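Unsaturated glucuronyl hydrolase (Streptococcus agalactiae, PDB 2ZZR) hydrolyses unsaturated hyaluronan, chondroitin and heparin disaccharides, releasing the 4,5-unsaturated uronic acid from the non-reducing end. Local coordinates at residues R21-I26 with A334-L339; N276-R281 with W290-T295; V287-W290 with T295-S298; Q300-S305 with E344-N349; A310-H315 with Y382-I387. All coordinates share one frame; numbering follows the deposited sequence. Where two conformers were deposited one is given.

Contact 1 of 5, residues R21-I26 with A334-L339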
# COMPACT_ATOMS: atom_id res chain seq x y z
N ARG A 21 -19.81 -10.40 -12.61
CA ARG A 21 -20.53 -9.16 -12.87
C ARG A 21 -19.66 -7.99 -12.48
O ARG A 21 -19.12 -7.95 -11.37
CB ARG A 21 -21.82 -9.10 -12.04
CG ARG A 21 -22.88 -10.14 -12.39
CD ARG A 21 -23.79 -10.38 -11.19
NE ARG A 21 -23.06 -11.05 -10.12
CZ ARG A 21 -23.19 -10.80 -8.82
NH1 ARG A 21 -22.46 -11.47 -7.94
NH2 ARG A 21 -24.05 -9.88 -8.39
N LEU A 22 -19.53 -7.02 -13.38
CA LEU A 22 -18.84 -5.77 -13.05
C LEU A 22 -19.62 -5.00 -11.99
O LEU A 22 -20.85 -5.00 -11.99
CB LEU A 22 -18.64 -4.90 -14.31
CG LEU A 22 -17.77 -5.48 -15.43
CD1 LEU A 22 -17.83 -4.57 -16.66
CD2 LEU A 22 -16.33 -5.69 -14.99
N LEU A 23 -18.89 -4.34 -11.09
CA LEU A 23 -19.48 -3.51 -10.06
C LEU A 23 -20.19 -2.30 -10.65
O LEU A 23 -19.63 -1.60 -11.49
CB LEU A 23 -18.43 -3.06 -9.05
CG LEU A 23 -17.99 -4.09 -8.00
CD1 LEU A 23 -16.71 -3.62 -7.33
CD2 LEU A 23 -19.10 -4.33 -6.95
N THR A 24 -21.41 -2.06 -10.19
CA THR A 24 -22.19 -0.92 -10.68
C THR A 24 -21.95 0.31 -9.83
O THR A 24 -21.44 0.23 -8.71
CB THR A 24 -23.70 -1.23 -10.71
OG1 THR A 24 -24.18 -1.35 -9.37
CG2 THR A 24 -23.98 -2.51 -11.49
N LYS A 25 -22.33 1.46 -10.37
CA LYS A 25 -22.19 2.72 -9.65
C LYS A 25 -22.92 2.69 -8.30
O LYS A 25 -22.36 3.13 -7.30
CB LYS A 25 -22.68 3.89 -10.52
CG LYS A 25 -22.44 5.24 -9.88
CD LYS A 25 -22.92 6.37 -10.76
CE LYS A 25 -22.79 7.70 -10.03
NZ LYS A 25 -23.47 8.80 -10.75
N ILE A 26 -24.14 2.17 -8.28
CA ILE A 26 -24.90 2.10 -7.02
C ILE A 26 -24.24 1.18 -6.00
O ILE A 26 -24.23 1.49 -4.81
CB ILE A 26 -26.41 1.77 -7.23
CG1 ILE A 26 -27.20 1.98 -5.93
CG2 ILE A 26 -26.61 0.36 -7.75
CD1 ILE A 26 -27.20 3.41 -5.44
N ALA A 334 -10.89 -9.35 -12.82
CA ALA A 334 -10.28 -9.79 -11.56
C ALA A 334 -10.42 -8.74 -10.46
O ALA A 334 -10.85 -9.06 -9.36
CB ALA A 334 -8.81 -10.16 -11.76
N MET A 335 -10.09 -7.48 -10.75
CA MET A 335 -10.19 -6.45 -9.72
C MET A 335 -11.64 -6.18 -9.29
O MET A 335 -11.90 -5.91 -8.12
CB MET A 335 -9.45 -5.17 -10.11
CG MET A 335 -10.06 -4.39 -11.25
SD MET A 335 -9.23 -2.81 -11.46
CE MET A 335 -10.28 -2.12 -12.74
N HIS A 336 -12.58 -6.27 -10.23
CA HIS A 336 -14.00 -6.16 -9.92
C HIS A 336 -14.48 -7.29 -8.99
O HIS A 336 -15.21 -7.01 -8.03
CB HIS A 336 -14.84 -6.15 -11.19
CG HIS A 336 -15.03 -4.78 -11.78
ND1 HIS A 336 -14.07 -4.16 -12.54
CD2 HIS A 336 -16.08 -3.93 -11.72
CE1 HIS A 336 -14.51 -2.98 -12.93
NE2 HIS A 336 -15.73 -2.82 -12.45
N THR A 337 -14.07 -8.52 -9.28
CA THR A 337 -14.46 -9.68 -8.46
C THR A 337 -13.90 -9.56 -7.04
O THR A 337 -14.62 -9.81 -6.07
CB THR A 337 -13.97 -11.01 -9.09
OG1 THR A 337 -14.25 -11.01 -10.49
CG2 THR A 337 -14.67 -12.19 -8.43
N MET A 338 -12.63 -9.18 -6.95
CA MET A 338 -11.94 -9.03 -5.67
C MET A 338 -12.59 -7.92 -4.83
O MET A 338 -12.89 -8.11 -3.65
CB MET A 338 -10.46 -8.75 -5.90
CG MET A 338 -9.71 -9.90 -6.60
SD MET A 338 -8.19 -9.36 -7.42
CE MET A 338 -7.11 -9.27 -6.00
N LEU A 339 -12.82 -6.76 -5.46
CA LEU A 339 -13.45 -5.65 -4.76
C LEU A 339 -14.89 -5.99 -4.36
O LEU A 339 -15.34 -5.63 -3.27
CB LEU A 339 -13.38 -4.36 -5.58
CG LEU A 339 -13.83 -3.06 -4.91
CD1 LEU A 339 -13.15 -2.80 -3.55
CD2 LEU A 339 -13.60 -1.88 -5.85
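His336 ND1 is hydrogen-bonded to Lys332 O, one turn back on the same helix, a bond that would limit rotation of the imidazole that Leu22 and Leu23 meet. Leu22 CD2 rides over one face of the ring: it lies 3.6 Å from the His336 ring centroid and only 9° off the ring normal, a well-centred CH-pi contact. CG of Leu22 stands beside the backbone N and CD1 is anti to CA (chi2 173°), which leaves CD2 as the branch turned over the ring. The backbone of Leu23, N and CA, lies at the ring's edge near its plane, and Leu23 CB passes His336 CD2 at 3.7 Å, off the plane. Its CD1 reaches further along the helix to touch Leu339 CG at 3.8 Å, the two side chains crossing at about a right angle. Thr24 occupies the N-cap of helix 25-46. The chain leading into helix 25-46 thus lies against helix 328-346 in this alpha barrel, while Phe389 of helix 376-390 meets the ring of His336 and helix 304-318 packs on Met335.

Contact 2 of 5, residues N276-R281 with W290-T295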
# COMPACT_ATOMS: atom_id res chain seq x y z
N ASN A 276 -0.10 -12.19 -11.60
CA ASN A 276 -0.59 -13.51 -11.98
C ASN A 276 -0.32 -14.51 -10.87
O ASN A 276 -1.15 -15.36 -10.59
CB ASN A 276 0.02 -13.99 -13.30
CG ASN A 276 -0.41 -13.13 -14.48
OD1 ASN A 276 -1.14 -12.15 -14.31
ND2 ASN A 276 0.03 -13.50 -15.68
N TYR A 277 0.84 -14.38 -10.23
CA TYR A 277 1.20 -15.21 -9.08
C TYR A 277 0.16 -15.07 -7.97
O TYR A 277 -0.31 -16.07 -7.42
CB TYR A 277 2.59 -14.80 -8.59
CG TYR A 277 3.11 -15.61 -7.43
CD1 TYR A 277 3.96 -16.70 -7.65
CD2 TYR A 277 2.77 -15.29 -6.12
CE1 TYR A 277 4.45 -17.45 -6.58
CE2 TYR A 277 3.25 -16.04 -5.04
CZ TYR A 277 4.09 -17.11 -5.29
OH TYR A 277 4.57 -17.85 -4.22
N PHE A 278 -0.21 -13.83 -7.68
CA PHE A 278 -1.19 -13.50 -6.65
C PHE A 278 -2.55 -14.07 -7.04
O PHE A 278 -3.17 -14.80 -6.26
CB PHE A 278 -1.23 -11.97 -6.47
CG PHE A 278 -2.03 -11.50 -5.28
CD1 PHE A 278 -1.43 -11.37 -4.02
CD2 PHE A 278 -3.35 -11.11 -5.42
CE1 PHE A 278 -2.15 -10.90 -2.92
CE2 PHE A 278 -4.09 -10.63 -4.33
CZ PHE A 278 -3.48 -10.53 -3.07
N LEU A 279 -3.00 -13.77 -8.26
CA LEU A 279 -4.32 -14.21 -8.72
C LEU A 279 -4.46 -15.72 -8.64
O LEU A 279 -5.50 -16.22 -8.22
CB LEU A 279 -4.59 -13.73 -10.15
CG LEU A 279 -4.72 -12.21 -10.34
CD1 LEU A 279 -4.92 -11.89 -11.82
CD2 LEU A 279 -5.83 -11.61 -9.48
N ASN A 280 -3.40 -16.44 -9.03
CA ASN A 280 -3.41 -17.90 -9.07
C ASN A 280 -3.50 -18.55 -7.69
O ASN A 280 -3.85 -19.73 -7.57
CB ASN A 280 -2.19 -18.43 -9.82
CG ASN A 280 -2.31 -18.26 -11.32
OD1 ASN A 280 -3.40 -18.04 -11.84
ND2 ASN A 280 -1.19 -18.37 -12.02
N ARG A 281 -3.20 -17.77 -6.66
CA ARG A 281 -3.21 -18.27 -5.29
C ARG A 281 -4.36 -17.73 -4.44
O ARG A 281 -4.41 -17.96 -3.23
CB ARG A 281 -1.85 -18.06 -4.64
CG ARG A 281 -0.79 -18.99 -5.22
CD ARG A 281 0.62 -18.48 -5.04
NE ARG A 281 1.59 -19.36 -5.71
CZ ARG A 281 1.82 -19.37 -7.02
NH1 ARG A 281 1.17 -18.55 -7.84
NH2 ARG A 281 2.73 -20.21 -7.53
N TRP A 290 -3.92 -14.86 4.52
CA TRP A 290 -2.82 -14.02 4.99
C TRP A 290 -1.47 -14.46 4.42
O TRP A 290 -0.55 -13.66 4.24
CB TRP A 290 -2.80 -13.97 6.52
CG TRP A 290 -2.32 -15.22 7.17
CD1 TRP A 290 -3.07 -16.31 7.52
CD2 TRP A 290 -0.98 -15.52 7.57
NE1 TRP A 290 -2.27 -17.27 8.11
CE2 TRP A 290 -0.99 -16.81 8.15
CE3 TRP A 290 0.23 -14.82 7.49
CZ2 TRP A 290 0.17 -17.41 8.64
CZ3 TRP A 290 1.38 -15.42 7.97
CH2 TRP A 290 1.34 -16.70 8.55
N ASP A 291 -1.37 -15.76 4.15
CA ASP A 291 -0.25 -16.32 3.43
C ASP A 291 -0.81 -17.10 2.26
O ASP A 291 -1.77 -17.87 2.42
CB ASP A 291 0.58 -17.24 4.33
CG ASP A 291 1.93 -17.57 3.73
OD1 ASP A 291 2.95 -17.26 4.36
OD2 ASP A 291 1.95 -18.13 2.61
N LEU A 292 -0.23 -16.89 1.08
CA LEU A 292 -0.76 -17.44 -0.16
C LEU A 292 -0.61 -18.97 -0.28
O LEU A 292 -1.13 -19.57 -1.22
CB LEU A 292 -0.15 -16.73 -1.38
CG LEU A 292 -0.48 -15.23 -1.53
CD1 LEU A 292 0.34 -14.60 -2.66
CD2 LEU A 292 -1.97 -15.00 -1.76
N ILE A 293 0.07 -19.59 0.69
CA ILE A 293 0.12 -21.07 0.72
C ILE A 293 -1.21 -21.66 1.17
O ILE A 293 -1.49 -22.84 0.91
CB ILE A 293 1.29 -21.64 1.57
CG1 ILE A 293 1.19 -21.20 3.04
CG2 ILE A 293 2.61 -21.27 0.94
CD1 ILE A 293 1.95 -22.10 4.01
N PHE A 294 -2.03 -20.85 1.84
CA PHE A 294 -3.33 -21.29 2.31
C PHE A 294 -4.45 -20.94 1.35
O PHE A 294 -4.46 -19.87 0.73
CB PHE A 294 -3.64 -20.70 3.70
CG PHE A 294 -2.59 -21.00 4.73
CD1 PHE A 294 -2.30 -22.32 5.07
CD2 PHE A 294 -1.91 -19.97 5.37
CE1 PHE A 294 -1.32 -22.61 6.02
CE2 PHE A 294 -0.94 -20.25 6.33
CZ PHE A 294 -0.65 -21.57 6.66
N THR A 295 -5.40 -21.85 1.23
CA THR A 295 -6.61 -21.62 0.46
C THR A 295 -7.82 -22.15 1.25
O THR A 295 -7.71 -22.40 2.45
CB THR A 295 -6.51 -22.21 -0.98
OG1 THR A 295 -7.63 -21.78 -1.76
CG2 THR A 295 -6.43 -23.74 -0.95
O HOH W 1 -4.91 -17.43 -0.51
O HOH W 2 -3.27 -20.50 -2.43
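The phenol ring of Tyr277 meets Leu292 CD1 near its own plane, edge-on, with CE2 at 4.0 Å from that methyl. One face of the same ring is taken by the guanidinium of Arg281, whose CZ lies 3.3 Å above the ring plane and toward the rim; seen from the other group, Tyr277 CE1 sits over the middle of the guanidinium. Phe278 approaches the same methyl obliquely, with CD1 at 3.9 Å from Leu292 CD1. Leu292 therefore plugs the angle between two aromatic side chains, both of which leave the helix with CG anti to the backbone N, while its CB rests on Arg281 CB. The guanidinium is held against the ring partly by the last turn of the preceding helix: Arg281 NH1 donates to Tyr277 O at 2.9 Å, on a lone pair in the carbonyl plane, and NH1 also forms a salt bridge with Glu9. On the loop side, Asp291 builds an Asx turn inside a type I beta turn to Phe294, with Ile293 N bonded to Asp291 OD2 at 3.1 Å through the anti lone pair; Ser243 N shares that oxygen. Water 1 joins the two backbones by donating to both Arg281 O and Phe294 O, each at 2.8 Å. Behind Phe278, helix 245-262 supplies Gln248 and Ile252, and the side chain of Arg246, which probably binds substrate, is about 7 Å from that of Phe278.

Contact 3 of 5, residues V287-W290 with T295-S298; sequences VSYW and TDGS. With SO4 (sulfate ion), chain C.
One face of Tyr289 packs under a tight, exposed turn, while its hydroxyl meets a sulfate ion and a water. In the packed part, Thr295 O sits over one ring face, 3.3 Å from Tyr289 CZ and displaced toward the rim, while Ser298 OG comes obliquely to within 3.3 Å of Tyr289 CE1. Thr295 O is gripped twice from its own type II turn: Ser298 OG donates to it at 2.8 Å in the carbonyl plane, and Ser298 N adds the turn's backbone bond. Gly297 takes the third position of the turn with a positive phi of 97°. On the open side the link runs through the sulfate and a water. Tyr289 OH donates to sulfate O2 at 2.7 Å and Gly297 N to sulfate O1 at 2.9 Å, with water 3 linking Asp296 OD2 to the ion; Asp296 OD1 is hydrogen-bonded to Glu284 N. The sulfate probably came from the crystallisation liquor. Both segments belong to the long connection from helix 265-280 to helix 304-318, where Val287 packs on helices 304-318 and 328-346.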
# COMPACT_ATOMS: atom_id res chain seq x y z
N VAL A 287 -10.37 -13.52 -2.17
CA VAL A 287 -9.76 -12.70 -1.13
C VAL A 287 -8.62 -13.47 -0.48
O VAL A 287 -8.82 -14.51 0.14
CB VAL A 287 -10.80 -12.21 -0.08
CG1 VAL A 287 -10.11 -11.52 1.09
CG2 VAL A 287 -11.80 -11.26 -0.73
N SER A 288 -7.41 -12.94 -0.64
CA SER A 288 -6.18 -13.60 -0.20
C SER A 288 -6.24 -14.04 1.26
O SER A 288 -6.64 -13.28 2.13
CB SER A 288 -5.00 -12.66 -0.38
OG SER A 288 -5.19 -11.47 0.37
N TYR A 289 -5.83 -15.29 1.50
CA TYR A 289 -5.47 -15.72 2.85
C TYR A 289 -4.21 -14.94 3.23
O TYR A 289 -3.53 -14.40 2.36
CB TYR A 289 -5.24 -17.24 2.89
CG TYR A 289 -6.53 -18.03 3.02
CD1 TYR A 289 -6.94 -18.54 4.25
CD2 TYR A 289 -7.35 -18.24 1.91
CE1 TYR A 289 -8.13 -19.25 4.38
CE2 TYR A 289 -8.55 -18.95 2.03
CZ TYR A 289 -8.92 -19.46 3.27
OH TYR A 289 -10.11 -20.17 3.39
N TRP A 290 -3.92 -14.86 4.52
CA TRP A 290 -2.82 -14.02 4.99
C TRP A 290 -1.47 -14.46 4.42
O TRP A 290 -0.55 -13.66 4.24
CB TRP A 290 -2.80 -13.97 6.52
CG TRP A 290 -2.32 -15.22 7.17
CD1 TRP A 290 -3.07 -16.31 7.52
CD2 TRP A 290 -0.98 -15.52 7.57
NE1 TRP A 290 -2.27 -17.27 8.11
CE2 TRP A 290 -0.99 -16.81 8.15
CE3 TRP A 290 0.23 -14.82 7.49
CZ2 TRP A 290 0.17 -17.41 8.64
CZ3 TRP A 290 1.38 -15.42 7.97
CH2 TRP A 290 1.34 -16.70 8.55
N THR A 295 -5.40 -21.85 1.23
CA THR A 295 -6.61 -21.62 0.46
C THR A 295 -7.82 -22.15 1.25
O THR A 295 -7.71 -22.40 2.45
CB THR A 295 -6.51 -22.21 -0.98
OG1 THR A 295 -7.63 -21.78 -1.76
CG2 THR A 295 -6.43 -23.74 -0.95
N ASP A 296 -8.96 -22.29 0.58
CA ASP A 296 -10.19 -22.77 1.21
C ASP A 296 -9.97 -24.07 1.97
O ASP A 296 -9.33 -24.99 1.47
CB ASP A 296 -11.28 -22.95 0.16
CG ASP A 296 -11.59 -21.66 -0.58
OD1 ASP A 296 -11.28 -21.58 -1.79
OD2 ASP A 296 -12.13 -20.73 0.05
N GLY A 297 -10.50 -24.13 3.20
CA GLY A 297 -10.39 -25.33 4.03
C GLY A 297 -9.26 -25.32 5.04
O GLY A 297 -9.23 -26.15 5.95
N SER A 298 -8.34 -24.37 4.89
CA SER A 298 -7.15 -24.29 5.75
C SER A 298 -7.46 -23.82 7.17
O SER A 298 -6.66 -24.05 8.08
CB SER A 298 -6.10 -23.38 5.12
OG SER A 298 -6.59 -22.05 5.01
S SO4 C . -11.70 -21.89 5.87
O1 SO4 C . -12.27 -22.35 4.61
O2 SO4 C . -10.30 -21.54 5.69
O3 SO4 C . -12.43 -20.73 6.36
O4 SO4 C . -11.78 -22.97 6.86
O HOH W 3 -13.21 -20.89 2.59

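Contact 4 of 5, residues Q300-S305 with E344-N349; sequences QPRDTS and EQYSNN
Arg302 and Tyr346 cross at about a right angle, the phenol oxygen lying over one face of the guanidinium. Tyr346 OH stands 3.1 Å above that plane and the same distance from Arg302 NH1, but the angle is wrong for a hydrogen bond between them. Asp285 reconciles the pair: OD1 forms a salt bridge with Arg302 NH1 and OD2 is hydrogen-bonded to Tyr346 OH, so one carboxylate bonds both groups. Conformation explains the overlap. Arg302 CG, beside the backbone N (chi1 -51°), lies 3.6 Å from Tyr346 OH; the bend at chi2 then swings CD and the guanidinium round so that one face meets the oxygen. The guanidinium and ring planes stay 52° apart and so do not stack. Nearer the CB end of the ring, Thr304 CG2 comes obliquely to 3.4 Å from Tyr346 CD1. Thr304 carries this methyl anti to its carbonyl carbon, leaving OG1 (chi1 52°) to be hydrogen-bonded to Leu359 O; one rotamer thus serves an apolar and a polar neighbour. Tyr346 is tied to the same Leu359 through the backbone. Between Arg302 and Thr304, Asp303 sends its carboxylate back over the helix start: OD2 receives Ser305 OG at 2.7 Å from the syn side and Ser305 N at 3.2 Å, a weak bond. This is a side-chain N-cap on helix 304-318, and the other oxygen of Asp303, OD1, makes a salt bridge with Arg246, a residue of the likely substrate-binding site.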
# COMPACT_ATOMS: atom_id res chain seq x y z
N GLN A 300 -7.26 -20.91 8.17
CA GLN A 300 -6.38 -19.78 8.44
C GLN A 300 -7.12 -18.46 8.18
O GLN A 300 -8.06 -18.43 7.39
CB GLN A 300 -5.12 -19.86 7.59
CG GLN A 300 -4.20 -21.03 7.94
CD GLN A 300 -3.35 -20.77 9.18
OE1 GLN A 300 -3.17 -19.63 9.60
NE2 GLN A 300 -2.81 -21.85 9.75
N PRO A 301 -6.70 -17.37 8.86
CA PRO A 301 -7.40 -16.11 8.62
C PRO A 301 -7.04 -15.49 7.27
O PRO A 301 -5.98 -15.79 6.70
CB PRO A 301 -6.90 -15.22 9.76
CG PRO A 301 -5.56 -15.75 10.11
CD PRO A 301 -5.62 -17.23 9.85
N ARG A 302 -7.93 -14.66 6.75
CA ARG A 302 -7.63 -13.91 5.53
C ARG A 302 -6.77 -12.72 5.88
O ARG A 302 -6.65 -12.34 7.05
CB ARG A 302 -8.92 -13.42 4.87
CG ARG A 302 -10.00 -14.48 4.65
CD ARG A 302 -9.45 -15.70 3.92
NE ARG A 302 -10.50 -16.68 3.65
CZ ARG A 302 -11.20 -16.74 2.52
NH1 ARG A 302 -10.98 -15.87 1.53
NH2 ARG A 302 -12.14 -17.67 2.38
N ASP A 303 -6.13 -12.13 4.86
CA ASP A 303 -5.62 -10.78 5.00
C ASP A 303 -6.25 -9.92 3.91
O ASP A 303 -5.72 -9.82 2.80
CB ASP A 303 -4.10 -10.70 4.92
CG ASP A 303 -3.59 -9.27 5.07
OD1 ASP A 303 -2.47 -8.98 4.60
OD2 ASP A 303 -4.32 -8.43 5.64
N THR A 304 -7.37 -9.30 4.26
CA THR A 304 -8.11 -8.45 3.32
C THR A 304 -7.29 -7.24 2.89
O THR A 304 -7.49 -6.73 1.79
CB THR A 304 -9.44 -7.97 3.92
OG1 THR A 304 -9.19 -7.37 5.20
CG2 THR A 304 -10.41 -9.12 4.08
N SER A 305 -6.36 -6.78 3.73
CA SER A 305 -5.55 -5.60 3.38
C SER A 305 -4.67 -5.87 2.17
O SER A 305 -4.41 -4.97 1.38
CB SER A 305 -4.72 -5.09 4.57
OG SER A 305 -3.61 -5.93 4.86
N GLU A 344 -18.93 -7.11 -0.23
CA GLU A 344 -20.08 -7.94 0.12
C GLU A 344 -19.85 -8.88 1.29
O GLU A 344 -20.80 -9.30 1.96
CB GLU A 344 -20.54 -8.75 -1.10
CG GLU A 344 -21.11 -7.91 -2.23
CD GLU A 344 -21.59 -8.73 -3.42
OE1 GLU A 344 -21.40 -9.96 -3.43
OE2 GLU A 344 -22.17 -8.13 -4.35
N GLN A 345 -18.59 -9.23 1.55
CA GLN A 345 -18.29 -10.26 2.54
C GLN A 345 -17.37 -9.81 3.67
O GLN A 345 -17.35 -10.44 4.74
CB GLN A 345 -17.72 -11.52 1.87
CG GLN A 345 -18.67 -12.23 0.89
CD GLN A 345 -19.98 -12.67 1.52
OE1 GLN A 345 -21.05 -12.47 0.95
NE2 GLN A 345 -19.90 -13.29 2.71
N TYR A 346 -16.61 -8.74 3.45
CA TYR A 346 -15.56 -8.35 4.39
C TYR A 346 -15.67 -6.95 4.97
O TYR A 346 -15.00 -6.62 5.95
CB TYR A 346 -14.18 -8.59 3.76
CG TYR A 346 -13.89 -10.05 3.53
CD1 TYR A 346 -13.33 -10.84 4.53
CD2 TYR A 346 -14.19 -10.66 2.30
CE1 TYR A 346 -13.08 -12.19 4.33
CE2 TYR A 346 -13.94 -12.02 2.09
CZ TYR A 346 -13.38 -12.77 3.11
OH TYR A 346 -13.12 -14.11 2.93
N SER A 347 -16.53 -6.11 4.38
CA SER A 347 -16.71 -4.75 4.86
C SER A 347 -17.53 -4.72 6.14
O SER A 347 -18.39 -5.58 6.37
CB SER A 347 -17.35 -3.86 3.79
OG SER A 347 -18.64 -4.31 3.46
N ASN A 348 -17.25 -3.72 6.98
CA ASN A 348 -17.91 -3.56 8.28
C ASN A 348 -19.39 -3.22 8.17
O ASN A 348 -19.78 -2.28 7.48
CB ASN A 348 -17.21 -2.47 9.09
CG ASN A 348 -17.90 -2.18 10.41
OD1 ASN A 348 -18.14 -3.09 11.21
ND2 ASN A 348 -18.23 -0.92 10.64
N ASN A 349 -20.21 -3.99 8.89
CA ASN A 349 -21.65 -3.74 8.96
C ASN A 349 -22.10 -3.16 10.29
O ASN A 349 -23.13 -2.48 10.36
CB ASN A 349 -22.42 -5.02 8.63
CG ASN A 349 -22.36 -5.38 7.16
OD1 ASN A 349 -22.54 -4.52 6.29
ND2 ASN A 349 -22.09 -6.64 6.86

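Contact 5 of 5, residues A310-H315 with Y382-I387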
# COMPACT_ATOMS: atom_id res chain seq x y z
N ALA A 310 -3.86 -4.92 -3.63
CA ALA A 310 -3.75 -5.49 -4.97
C ALA A 310 -4.79 -4.91 -5.94
O ALA A 310 -4.50 -4.69 -7.12
CB ALA A 310 -3.85 -7.02 -4.93
N VAL A 311 -6.00 -4.67 -5.44
CA VAL A 311 -7.04 -4.05 -6.26
C VAL A 311 -6.57 -2.67 -6.75
O VAL A 311 -6.68 -2.38 -7.95
CB VAL A 311 -8.41 -3.96 -5.54
CG1 VAL A 311 -9.36 -3.02 -6.30
CG2 VAL A 311 -9.05 -5.36 -5.43
N CYS A 312 -6.05 -1.85 -5.85
CA CYS A 312 -5.52 -0.52 -6.22
C CYS A 312 -4.42 -0.64 -7.27
O CYS A 312 -4.40 0.14 -8.24
CB CYS A 312 -5.00 0.23 -4.99
SG CYS A 312 -6.30 0.64 -3.80
N GLY A 313 -3.53 -1.61 -7.08
CA GLY A 313 -2.41 -1.84 -8.01
C GLY A 313 -2.87 -2.24 -9.40
O GLY A 313 -2.36 -1.73 -10.40
N ILE A 314 -3.84 -3.15 -9.47
CA ILE A 314 -4.38 -3.60 -10.75
C ILE A 314 -5.09 -2.42 -11.44
O ILE A 314 -4.88 -2.17 -12.63
CB ILE A 314 -5.34 -4.81 -10.57
CG1 ILE A 314 -4.56 -6.04 -10.06
CG2 ILE A 314 -6.05 -5.14 -11.89
CD1 ILE A 314 -5.45 -7.17 -9.59
N HIS A 315 -5.89 -1.68 -10.67
CA HIS A 315 -6.59 -0.52 -11.21
C HIS A 315 -5.61 0.48 -11.82
O HIS A 315 -5.81 0.98 -12.94
CB HIS A 315 -7.43 0.16 -10.11
CG HIS A 315 -8.21 1.34 -10.60
ND1 HIS A 315 -9.51 1.25 -11.06
CD2 HIS A 315 -7.86 2.64 -10.71
CE1 HIS A 315 -9.92 2.45 -11.43
NE2 HIS A 315 -8.94 3.31 -11.23
N TYR A 382 -8.88 -0.10 0.84
CA TYR A 382 -10.25 -0.47 0.50
C TYR A 382 -11.02 0.77 0.02
O TYR A 382 -11.61 0.78 -1.06
CB TYR A 382 -10.94 -1.13 1.69
CG TYR A 382 -12.43 -1.32 1.55
CD1 TYR A 382 -12.96 -2.17 0.57
CD2 TYR A 382 -13.32 -0.67 2.40
CE1 TYR A 382 -14.33 -2.35 0.44
CE2 TYR A 382 -14.70 -0.84 2.29
CZ TYR A 382 -15.19 -1.68 1.30
OH TYR A 382 -16.55 -1.87 1.17
N LEU A 383 -10.99 1.83 0.83
CA LEU A 383 -11.65 3.08 0.44
C LEU A 383 -11.00 3.72 -0.81
O LEU A 383 -11.71 4.25 -1.66
CB LEU A 383 -11.69 4.07 1.61
CG LEU A 383 -12.49 5.36 1.42
CD1 LEU A 383 -13.93 5.06 1.01
CD2 LEU A 383 -12.45 6.19 2.70
N GLU A 384 -9.68 3.63 -0.94
CA GLU A 384 -9.02 4.12 -2.15
C GLU A 384 -9.51 3.36 -3.38
O GLU A 384 -9.73 3.97 -4.44
CB GLU A 384 -7.49 4.07 -2.04
CG GLU A 384 -6.82 4.88 -3.13
CD GLU A 384 -5.36 4.53 -3.32
OE1 GLU A 384 -4.53 5.05 -2.55
OE2 GLU A 384 -5.05 3.75 -4.24
N ALA A 385 -9.68 2.05 -3.25
CA ALA A 385 -10.20 1.23 -4.35
C ALA A 385 -11.61 1.68 -4.74
O ALA A 385 -11.92 1.83 -5.92
CB ALA A 385 -10.21 -0.25 -3.99
N LEU A 386 -12.44 1.91 -3.72
CA LEU A 386 -13.81 2.37 -3.96
C LEU A 386 -13.82 3.70 -4.71
O LEU A 386 -14.54 3.84 -5.73
CB LEU A 386 -14.57 2.48 -2.64
CG LEU A 386 -14.89 1.15 -1.95
CD1 LEU A 386 -15.57 1.42 -0.60
CD2 LEU A 386 -15.75 0.25 -2.83
N ILE A 387 -13.02 4.65 -4.23
CA ILE A 387 -12.92 5.98 -4.84
C ILE A 387 -12.31 5.91 -6.25
O ILE A 387 -12.77 6.59 -7.17
CB ILE A 387 -12.14 6.98 -3.92
CG1 ILE A 387 -12.92 7.26 -2.62
CG2 ILE A 387 -11.78 8.30 -4.66
CD1 ILE A 387 -14.30 7.95 -2.80
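Cys312 SG and Ala385 CB lie 4.0 Å apart at the point where two helices come closest, and Val311 CG1 touches the same alanine methyl at 3.7 Å. Small side chains let the backbones approach here, the CA atoms of Cys312 and Ala385 being 5.3 Å apart. The local axes pass 8.9 Å from each other at 33°, running in roughly the same direction. Glu384 reaches in along the flank with its chain extended beyond CG, and its OE2 comes to 3.4 Å from Cys312 SG. Cys312 itself turns SG beside its backbone N (chi1 -65°), which points the sulfur across the gap to Ala385 and the carboxylate.

The next shell fixes this buried carboxylate. Glu384 OE2 forms a salt bridge with Arg388 NE and a weak hydrogen bond with Tyr253 OH, while OE1 is bonded to Tyr380 OH and Trp397 NE1. Such partners would be expected to stabilise the ionised form. The side chain of Trp250, which probably binds substrate, is about 9 Å from that of Cys312. Around the pair, helix 328-346 covers Val311 with Met338, and on the other side of helix 376-390 Leu386 and Leu383 pack on helix 25-46, with helix 70-84 meeting Leu383 and Ile387.

Overall arrangement
The five contacts illustrate how an alpha-barrel is knit together by its helices and by the loop between two of them. Contacts 1 and 5 are 11 Å apart between centres and meet directly, Met335 SD lying 3.5 Å from His315 CA and Leu339 CD1 3.9 Å from Ala385 CB. Contacts 2 and 3 share Trp290 and Thr295, with centres 8 Å apart, and Trp290 passes the connection on to contact 4 through its NE1, probably hydrogen-bonded to Gln300 OE1 at 2.9 Å. Phe278 touches both Met338 of contact 1 and Ala310 of contact 5. Contact 4 reaches the probable substrate site directly, by the Asp303–Arg246 salt bridge, whereas contact 1 lies away from it.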